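Long-range contacts in trypsin-resistant surface T6 protein (Streptococcus pyogenes serotype M6, PDB 4P0D), which probably forms the polymerised backbone of the cell-wall-anchored pilus on the surface of serotype M6 streptococci, as a three-domain pilin subunit: residues T20-K25 with F74-V79; K406-T411 with A447-T452. The protein carries 1 engineered substitution. All coordinates share one frame; numbering follows the deposited sequence.

Interaction 1. Residues T20-K25 with F74-V79; sequences TVTLYK and FSTENV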
ATOM      1  N   THR A  20       6.878  25.576  -2.337  1.00 14.75           N
ATOM      2  CA  THR A  20       7.884  26.595  -2.543  1.00 15.65           C
ATOM      3  C   THR A  20       7.676  27.140  -3.938  1.00 15.21           C
ATOM      4  O   THR A  20       7.412  26.383  -4.883  1.00 16.50           O
ATOM      5  CB  THR A  20       9.281  25.953  -2.457  1.00 16.32           C
ATOM      6  OG1 THR A  20       9.468  25.453  -1.136  1.00 16.93           O
ATOM      7  CG2 THR A  20      10.359  26.924  -2.785  1.00 16.43           C
ATOM      8  N   VAL A  21       7.776  28.449  -4.078  1.00 15.09           N
ATOM      9  CA  VAL A  21       7.678  29.084  -5.377  1.00 15.03           C
ATOM     10  C   VAL A  21       9.028  29.751  -5.690  1.00 15.36           C
ATOM     11  O   VAL A  21       9.534  30.580  -4.906  1.00 15.36           O
ATOM     12  CB  VAL A  21       6.537  30.122  -5.416  1.00 14.95           C
ATOM     13  CG1 VAL A  21       6.437  30.739  -6.795  1.00 14.74           C
ATOM     14  CG2 VAL A  21       5.216  29.471  -5.019  1.00 15.33           C
ATOM     15  N   THR A  22       9.601  29.361  -6.821  1.00 15.82           N
ATOM     16  CA  THR A  22      10.832  29.927  -7.325  1.00 15.90           C
ATOM     17  C   THR A  22      10.592  30.503  -8.717  1.00 16.36           C
ATOM     18  O   THR A  22      10.038  29.829  -9.584  1.00 16.02           O
ATOM     19  CB  THR A  22      11.934  28.872  -7.408  1.00 16.48           C
ATOM     20  OG1 THR A  22      11.968  28.091  -6.201  1.00 15.81           O
ATOM     21  CG2 THR A  22      13.289  29.548  -7.630  1.00 16.30           C
ATOM     22  N   LEU A  23      11.018  31.745  -8.929  1.00 15.83           N
ATOM     23  CA  LEU A  23      10.916  32.392 -10.225  1.00 17.42           C
ATOM     24  C   LEU A  23      12.321  32.453 -10.843  1.00 18.44           C
ATOM     25  O   LEU A  23      13.279  32.872 -10.184  1.00 18.40           O
ATOM     26  CB  LEU A  23      10.313  33.790 -10.096  1.00 17.88           C
ATOM     27  CG  LEU A  23       8.826  33.906 -10.436  1.00 19.41           C
ATOM     28  CD1 LEU A  23       7.962  33.037  -9.523  1.00 20.19           C
ATOM     29  CD2 LEU A  23       8.392  35.368 -10.357  1.00 19.95           C
ATOM     30  N   TYR A  24      12.437  32.003 -12.089  1.00 18.52           N
ATOM     31  CA  TYR A  24      13.721  32.015 -12.789  1.00 18.68           C
ATOM     32  C   TYR A  24      13.635  32.979 -13.933  1.00 18.75           C
ATOM     33  O   TYR A  24      12.829  32.792 -14.840  1.00 19.63           O
ATOM     34  CB  TYR A  24      14.035  30.626 -13.331  1.00 18.66           C
ATOM     35  CG  TYR A  24      14.075  29.556 -12.268  1.00 18.48           C
ATOM     36  CD1 TYR A  24      15.230  29.314 -11.554  1.00 18.36           C
ATOM     37  CD2 TYR A  24      12.952  28.767 -11.993  1.00 19.05           C
ATOM     38  CE1 TYR A  24      15.287  28.328 -10.585  1.00 18.87           C
ATOM     39  CE2 TYR A  24      12.994  27.786 -11.021  1.00 19.38           C
ATOM     40  CZ  TYR A  24      14.173  27.562 -10.315  1.00 19.83           C
ATOM     41  OH  TYR A  24      14.252  26.571  -9.327  1.00 20.22           O
ATOM     42  N   LYS A  25      14.450  34.026 -13.902  1.00 18.80           N
ATOM     43  CA  LYS A  25      14.393  35.007 -14.971  1.00 19.49           C
ATOM     44  C   LYS A  25      15.082  34.467 -16.226  1.00 19.40           C
ATOM     45  O   LYS A  25      16.292  34.226 -16.219  1.00 20.89           O
ATOM     46  CB  LYS A  25      15.027  36.317 -14.530  1.00 19.75           C
ATOM     47  CG  LYS A  25      14.830  37.470 -15.491  1.00 20.90           C
ATOM     48  CD  LYS A  25      15.630  38.634 -14.922  1.00 22.28           C
ATOM     49  CE  LYS A  25      15.223  39.971 -15.455  1.00 23.26           C
ATOM     50  NZ  LYS A  25      15.904  40.999 -14.610  1.00 23.96           N
ATOM     51  N   PHE A  74      18.963  34.474 -15.615  1.00 23.58           N
ATOM     52  CA  PHE A  74      19.668  35.699 -15.223  1.00 23.56           C
ATOM     53  C   PHE A  74      19.583  35.953 -13.731  1.00 23.58           C
ATOM     54  O   PHE A  74      20.446  36.608 -13.153  1.00 22.41           O
ATOM     55  CB  PHE A  74      19.084  36.884 -15.952  1.00 22.92           C
ATOM     56  CG  PHE A  74      19.233  36.796 -17.428  1.00 23.30           C
ATOM     57  CD1 PHE A  74      20.439  37.143 -18.029  1.00 23.64           C
ATOM     58  CD2 PHE A  74      18.181  36.377 -18.223  1.00 22.71           C
ATOM     59  CE1 PHE A  74      20.586  37.065 -19.404  1.00 24.44           C
ATOM     60  CE2 PHE A  74      18.328  36.301 -19.595  1.00 24.40           C
ATOM     61  CZ  PHE A  74      19.531  36.649 -20.187  1.00 23.79           C
ATOM     62  N   SER A  75      18.511  35.475 -13.115  1.00 23.60           N
ATOM     63  CA  SER A  75      18.373  35.568 -11.673  1.00 23.51           C
ATOM     64  C   SER A  75      17.354  34.547 -11.210  1.00 23.31           C
ATOM     65  O   SER A  75      16.548  34.061 -12.005  1.00 21.58           O
ATOM     66  CB  SER A  75      17.947  36.983 -11.254  1.00 24.77           C
ATOM     67  OG  SER A  75      16.658  37.284 -11.742  1.00 26.43           O
ATOM     68  N   THR A  76      17.433  34.213  -9.927  1.00 24.17           N
ATOM     69  CA  THR A  76      16.506  33.299  -9.280  1.00 25.03           C
ATOM     70  C   THR A  76      15.880  34.007  -8.091  1.00 25.53           C
ATOM     71  O   THR A  76      16.609  34.523  -7.241  1.00 25.84           O
ATOM     72  CB  THR A  76      17.245  32.066  -8.762  1.00 26.50           C
ATOM     73  OG1 THR A  76      17.971  31.475  -9.837  1.00 26.19           O
ATOM     74  CG2 THR A  76      16.267  31.040  -8.181  1.00 27.31           C
ATOM     75  N   GLU A  77      14.543  34.022  -8.028  1.00 25.62           N
ATOM     76  CA  GLU A  77      13.802  34.647  -6.906  1.00 25.78           C
ATOM     77  C   GLU A  77      12.939  33.648  -6.148  1.00 25.08           C
ATOM     78  O   GLU A  77      12.248  32.806  -6.745  1.00 22.94           O
ATOM     79  CB  GLU A  77      12.854  35.736  -7.412  1.00 26.71           C
ATOM     80  CG  GLU A  77      13.473  36.756  -8.348  1.00 28.05           C
ATOM     81  CD  GLU A  77      14.447  37.680  -7.664  1.00 29.27           C
ATOM     82  OE1 GLU A  77      14.409  37.827  -6.417  1.00 29.75           O
ATOM     83  OE2 GLU A  77      15.266  38.261  -8.395  1.00 31.15           O
ATOM     84  N   ASN A  78      12.958  33.771  -4.828  1.00 23.70           N
ATOM     85  CA  ASN A  78      12.111  32.979  -3.955  1.00 24.03           C
ATOM     86  C   ASN A  78      10.905  33.836  -3.601  1.00 22.44           C
ATOM     87  O   ASN A  78      11.077  34.968  -3.171  1.00 20.99           O
ATOM     88  CB  ASN A  78      12.901  32.603  -2.707  1.00 25.93           C
ATOM     89  CG  ASN A  78      14.265  32.005  -3.046  1.00 28.75           C
ATOM     90  OD1 ASN A  78      14.377  31.151  -3.925  1.00 28.90           O
ATOM     91  ND2 ASN A  78      15.311  32.474  -2.360  1.00 30.66           N
ATOM     92  N   VAL A  79       9.697  33.316  -3.804  1.00 20.08           N
ATOM     93  CA  VAL A  79       8.499  34.117  -3.635  1.00 19.48           C
ATOM     94  C   VAL A  79       7.637  33.496  -2.532  1.00 19.06           C
ATOM     95  O   VAL A  79       7.352  32.308  -2.550  1.00 17.11           O
ATOM     96  CB  VAL A  79       7.750  34.239  -4.968  1.00 19.44           C
ATOM     97  CG1 VAL A  79       6.519  35.136  -4.835  1.00 20.15           C
ATOM     98  CG2 VAL A  79       8.697  34.785  -6.031  1.00 18.95           C
TER
HETATM   99  O   HOH W   1       8.229  30.120  -1.853  1.00 20.35           O
HETATM  100  O   HOH W   2      12.570  29.337  -3.890  1.00 29.08           O

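Interaction 2. Residues K406-T411 with A447-T452; sequences KSTTYT and AYIEST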
ATOM      1  N   LYS A 406       2.777 -21.349  16.702  1.00 52.51           N
ATOM      2  CA  LYS A 406       2.738 -22.728  16.208  1.00 50.94           C
ATOM      3  C   LYS A 406       3.208 -22.822  14.762  1.00 50.83           C
ATOM      4  O   LYS A 406       3.102 -21.856  13.996  1.00 51.65           O
ATOM      5  CB  LYS A 406       1.313 -23.289  16.259  1.00 48.42           C
ATOM      6  CG  LYS A 406       0.568 -23.060  17.563  1.00 45.84           C
ATOM      7  CD  LYS A 406      -0.868 -23.551  17.454  1.00 41.78           C
ATOM      8  CE  LYS A 406      -0.955 -25.071  17.468  1.00 40.11           C
ATOM      9  NZ  LYS A 406      -2.322 -25.543  17.836  1.00 35.99           N
ATOM     10  N   SER A 407       3.725 -23.992  14.403  1.00 48.03           N
ATOM     11  CA  SER A 407       3.855 -24.388  13.003  1.00 45.34           C
ATOM     12  C   SER A 407       3.309 -25.807  12.917  1.00 42.44           C
ATOM     13  O   SER A 407       3.934 -26.743  13.406  1.00 44.06           O
ATOM     14  CB  SER A 407       5.311 -24.322  12.534  1.00 45.68           C
ATOM     15  OG  SER A 407       6.107 -25.294  13.185  1.00 47.55           O
ATOM     16  N   THR A 408       2.119 -25.957  12.343  1.00 37.17           N
ATOM     17  CA  THR A 408       1.472 -27.269  12.253  1.00 32.84           C
ATOM     18  C   THR A 408       2.260 -28.190  11.330  1.00 32.04           C
ATOM     19  O   THR A 408       2.847 -27.747  10.335  1.00 31.91           O
ATOM     20  CB  THR A 408       0.021 -27.160  11.716  1.00 31.35           C
ATOM     21  OG1 THR A 408      -0.749 -26.294  12.557  1.00 28.47           O
ATOM     22  CG2 THR A 408      -0.663 -28.531  11.650  1.00 30.50           C
ATOM     23  N   THR A 409       2.253 -29.475  11.671  1.00 30.67           N
ATOM     24  CA  THR A 409       2.848 -30.511  10.854  1.00 30.28           C
ATOM     25  C   THR A 409       1.772 -31.263  10.087  1.00 28.16           C
ATOM     26  O   THR A 409       0.926 -31.928  10.684  1.00 25.93           O
ATOM     27  CB  THR A 409       3.632 -31.501  11.728  1.00 31.99           C
ATOM     28  OG1 THR A 409       4.548 -30.770  12.565  1.00 32.95           O
ATOM     29  CG2 THR A 409       4.402 -32.500  10.846  1.00 31.89           C
ATOM     30  N   TYR A 410       1.824 -31.156   8.762  1.00 26.94           N
ATOM     31  CA  TYR A 410       0.851 -31.795   7.894  1.00 27.96           C
ATOM     32  C   TYR A 410       1.423 -33.028   7.251  1.00 29.68           C
ATOM     33  O   TYR A 410       2.648 -33.181   7.164  1.00 30.25           O
ATOM     34  CB  TYR A 410       0.420 -30.850   6.782  1.00 27.86           C
ATOM     35  CG  TYR A 410      -0.115 -29.564   7.299  1.00 26.82           C
ATOM     36  CD1 TYR A 410      -1.330 -29.524   7.959  1.00 26.80           C
ATOM     37  CD2 TYR A 410       0.602 -28.379   7.150  1.00 27.49           C
ATOM     38  CE1 TYR A 410      -1.829 -28.337   8.459  1.00 26.69           C
ATOM     39  CE2 TYR A 410       0.114 -27.189   7.643  1.00 26.53           C
ATOM     40  CZ  TYR A 410      -1.102 -27.175   8.302  1.00 26.80           C
ATOM     41  OH  TYR A 410      -1.598 -25.993   8.788  1.00 25.80           O
ATOM     42  N   THR A 411       0.520 -33.906   6.817  1.00 28.37           N
ATOM     43  CA  THR A 411       0.846 -34.992   5.911  1.00 30.08           C
ATOM     44  C   THR A 411      -0.245 -35.003   4.868  1.00 30.77           C
ATOM     45  O   THR A 411      -1.350 -34.530   5.132  1.00 30.70           O
ATOM     46  CB  THR A 411       0.912 -36.371   6.619  1.00 30.39           C
ATOM     47  OG1 THR A 411       1.329 -37.372   5.686  1.00 31.19           O
ATOM     48  CG2 THR A 411      -0.443 -36.795   7.204  1.00 29.01           C
ATOM     49  N   ALA A 447      -4.475 -32.121   2.901  1.00 25.58           N
ATOM     50  CA  ALA A 447      -3.661 -31.881   4.093  1.00 25.20           C
ATOM     51  C   ALA A 447      -4.346 -32.464   5.321  1.00 24.88           C
ATOM     52  O   ALA A 447      -5.499 -32.111   5.616  1.00 22.72           O
ATOM     53  CB  ALA A 447      -3.431 -30.400   4.296  1.00 25.07           C
ATOM     54  N   TYR A 448      -3.623 -33.349   6.017  1.00 24.64           N
ATOM     55  CA  TYR A 448      -4.011 -33.867   7.341  1.00 26.22           C
ATOM     56  C   TYR A 448      -2.995 -33.416   8.371  1.00 26.20           C
ATOM     57  O   TYR A 448      -1.837 -33.195   8.040  1.00 26.35           O
ATOM     58  CB  TYR A 448      -4.056 -35.407   7.344  1.00 26.28           C
ATOM     59  CG  TYR A 448      -4.907 -35.934   6.249  1.00 26.03           C
ATOM     60  CD1 TYR A 448      -4.375 -36.155   4.981  1.00 26.57           C
ATOM     61  CD2 TYR A 448      -6.260 -36.169   6.451  1.00 26.45           C
ATOM     62  CE1 TYR A 448      -5.162 -36.616   3.951  1.00 27.10           C
ATOM     63  CE2 TYR A 448      -7.062 -36.625   5.423  1.00 27.07           C
ATOM     64  CZ  TYR A 448      -6.504 -36.848   4.175  1.00 28.01           C
ATOM     65  OH  TYR A 448      -7.291 -37.303   3.145  1.00 29.97           O
ATOM     66  N   ILE A 449      -3.432 -33.289   9.619  1.00 27.38           N
ATOM     67  CA  ILE A 449      -2.527 -33.014  10.723  1.00 27.71           C
ATOM     68  C   ILE A 449      -1.893 -34.345  11.112  1.00 29.85           C
ATOM     69  O   ILE A 449      -2.604 -35.285  11.463  1.00 29.87           O
ATOM     70  CB  ILE A 449      -3.268 -32.395  11.921  1.00 28.03           C
ATOM     71  CG1 ILE A 449      -3.870 -31.037  11.516  1.00 28.01           C
ATOM     72  CG2 ILE A 449      -2.329 -32.256  13.117  1.00 27.71           C
ATOM     73  CD1 ILE A 449      -4.888 -30.491  12.490  1.00 28.23           C
ATOM     74  N   GLU A 450      -0.565 -34.422  11.015  1.00 32.72           N
ATOM     75  CA  GLU A 450       0.172 -35.670  11.254  1.00 35.78           C
ATOM     76  C   GLU A 450       0.532 -35.847  12.718  1.00 35.85           C
ATOM     77  O   GLU A 450       0.532 -36.969  13.223  1.00 36.55           O
ATOM     78  CB  GLU A 450       1.458 -35.723  10.423  1.00 38.60           C
ATOM     79  CG  GLU A 450       2.131 -37.094  10.459  1.00 42.01           C
ATOM     80  CD  GLU A 450       3.429 -37.149   9.685  1.00 43.97           C
ATOM     81  OE1 GLU A 450       4.137 -36.118   9.622  1.00 46.43           O
ATOM     82  OE2 GLU A 450       3.742 -38.237   9.148  1.00 47.47           O
ATOM     83  N   SER A 451       0.856 -34.746  13.390  1.00 35.78           N
ATOM     84  CA  SER A 451       1.186 -34.787  14.808  1.00 36.58           C
ATOM     85  C   SER A 451       0.907 -33.432  15.456  1.00 36.68           C
ATOM     86  O   SER A 451       0.798 -32.418  14.766  1.00 36.85           O
ATOM     87  CB  SER A 451       2.657 -35.166  14.995  1.00 36.36           C
ATOM     88  OG  SER A 451       3.513 -34.155  14.491  1.00 37.67           O
ATOM     89  N   THR A 452       0.809 -33.421  16.781  1.00 37.67           N
ATOM     90  CA  THR A 452       0.634 -32.179  17.533  1.00 37.81           C
ATOM     91  C   THR A 452       1.630 -32.086  18.678  1.00 37.61           C
ATOM     92  O   THR A 452       1.814 -33.046  19.423  1.00 38.49           O
ATOM     93  CB  THR A 452      -0.781 -32.067  18.127  1.00 36.80           C
ATOM     94  OG1 THR A 452      -0.927 -33.021  19.177  1.00 38.34           O
ATOM     95  CG2 THR A 452      -1.832 -32.316  17.068  1.00 36.88           C
TER

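Interaction 1. Residues T20-K25 with F74-V79
L23 and E77 form the central hydrogen-bonded pair of an antiparallel strand pairing in the N-terminal Ig-like domain, the short strand axes approaching to 4.6 Å: L23 N gives to E77 O at 2.7 Å and E77 N returns to L23 O at 2.8 Å, each donor in the plane of the carbonyl it meets. K25 N to S75 O and V79 N to V21 O carry the pattern outward. F74 N still reaches K25 O at 2.7 Å, by a more bent bond (147° at the hydrogen).

T22, Y24, T76 and N78 share one face. The methyls of T22 and T76 meet diagonally, and CG2 to CG2 at 3.4 Å is tighter than normal carbon contact; in T76, CG2 lies anti to the backbone N (OG1 at chi1 -55°), which also brings it within 3.8 Å of Y24 CE1. Y24 and T76 run side by side in the same direction. A water links T22 OG1 to N78 OD1, tying the non-hydrogen-bonded pair T22 and N78 through its side chains.

V21, L23, K25, S75, E77 and V79 occupy the other face. There L23 CD1 meets V79 CG2 at 4.0 Å. K25 CB lies 3.4 Å from S75 OG, and the extended chain, with CG anti to the backbone N, brings CD to 3.6 Å from the same S75 OG. The K25 and F74 side chains cross at about a right angle, CD nearest F74 CB.

Strand 20-31 also bonds to strand 94-101 through T20, T22 and Y24, which places it between that strand and 75-79. On the L23 and V79 face, Y88 of strand 86-91 packs against L23, E77 and V79.

Interaction 2. Residues K406-T411 with A447-T452
T411 has OG1 anti to the backbone N (chi1 -176°), which puts CG2 between that N and the carbonyl carbon and rests the methyl against both Y448 CB and E450 CB, each at 3.9 Å. E450 in turn has CG anti to its own N (chi1 -170°), and its extended chain carries CD to 4.0 Å from T411 CB; the two side chains cross at about a right angle. The setting is an antiparallel beta pairing at the edge of a four-stranded sheet, strand 409-411 lying outermost beside 445-451.

T411 and Y448 make the hydrogen-bonded pair. Y448 N points almost straight down the T411 carbonyl at 2.7 Å, whereas T411 N comes to Y448 O tilted out of that carbonyl's plane. One step on, Y410 and I449 are a non-hydrogen-bonded pair whose side chains diverge, and E450 N then binds T409 O at 2.9 Å. E450 has alpha-region backbone angles, consistent with a bulge-like irregularity, and its CB points toward strand 409-411. Its carboxylate atom OE1 lies 3.8 Å from T409 CG2, and the side chain also touches K416. Beyond it, S451 OG sits beside T409 CB.

The hydroxyl of T411 is engaged elsewhere: OG1 is hydrogen-bonded to D413 N. Y410 goes the other way, stacking its ring with F432 of the same sheet and touching L427 and A447. I449 packs on D350 and I351 of strand 348-353, and K406, at the start of the segment, makes a salt bridge to D350; the pairing is thus joined to the neighbouring sheet of the C-terminal region.

Y448 O does double duty: besides taking the T411 N-H, it lies in the plane of the Y410 ring, at its edge, and Y410 CA is 3.0 Å from Y448 O in a CA-H...O contact.

Overall arrangement
Interaction 1 closes well before interaction 2 opens along the chain, and the two lie on opposite sides of the chain's centre: their centres are about 68 Å apart and their nearest atoms about 50 Å. They share no strand or sheet. Interaction 1 belongs to the N-terminal Ig-like domain, where V79 has its side chain about 8 Å from the calcium ion held by S82 and T85; interaction 2 builds the edge of a separate four-stranded sheet in the C-terminal part. Between them lies the Cna-B-like middle of the subunit. Both are antiparallel pairings local to their own regions, in keeping with a modular, elongated pilin.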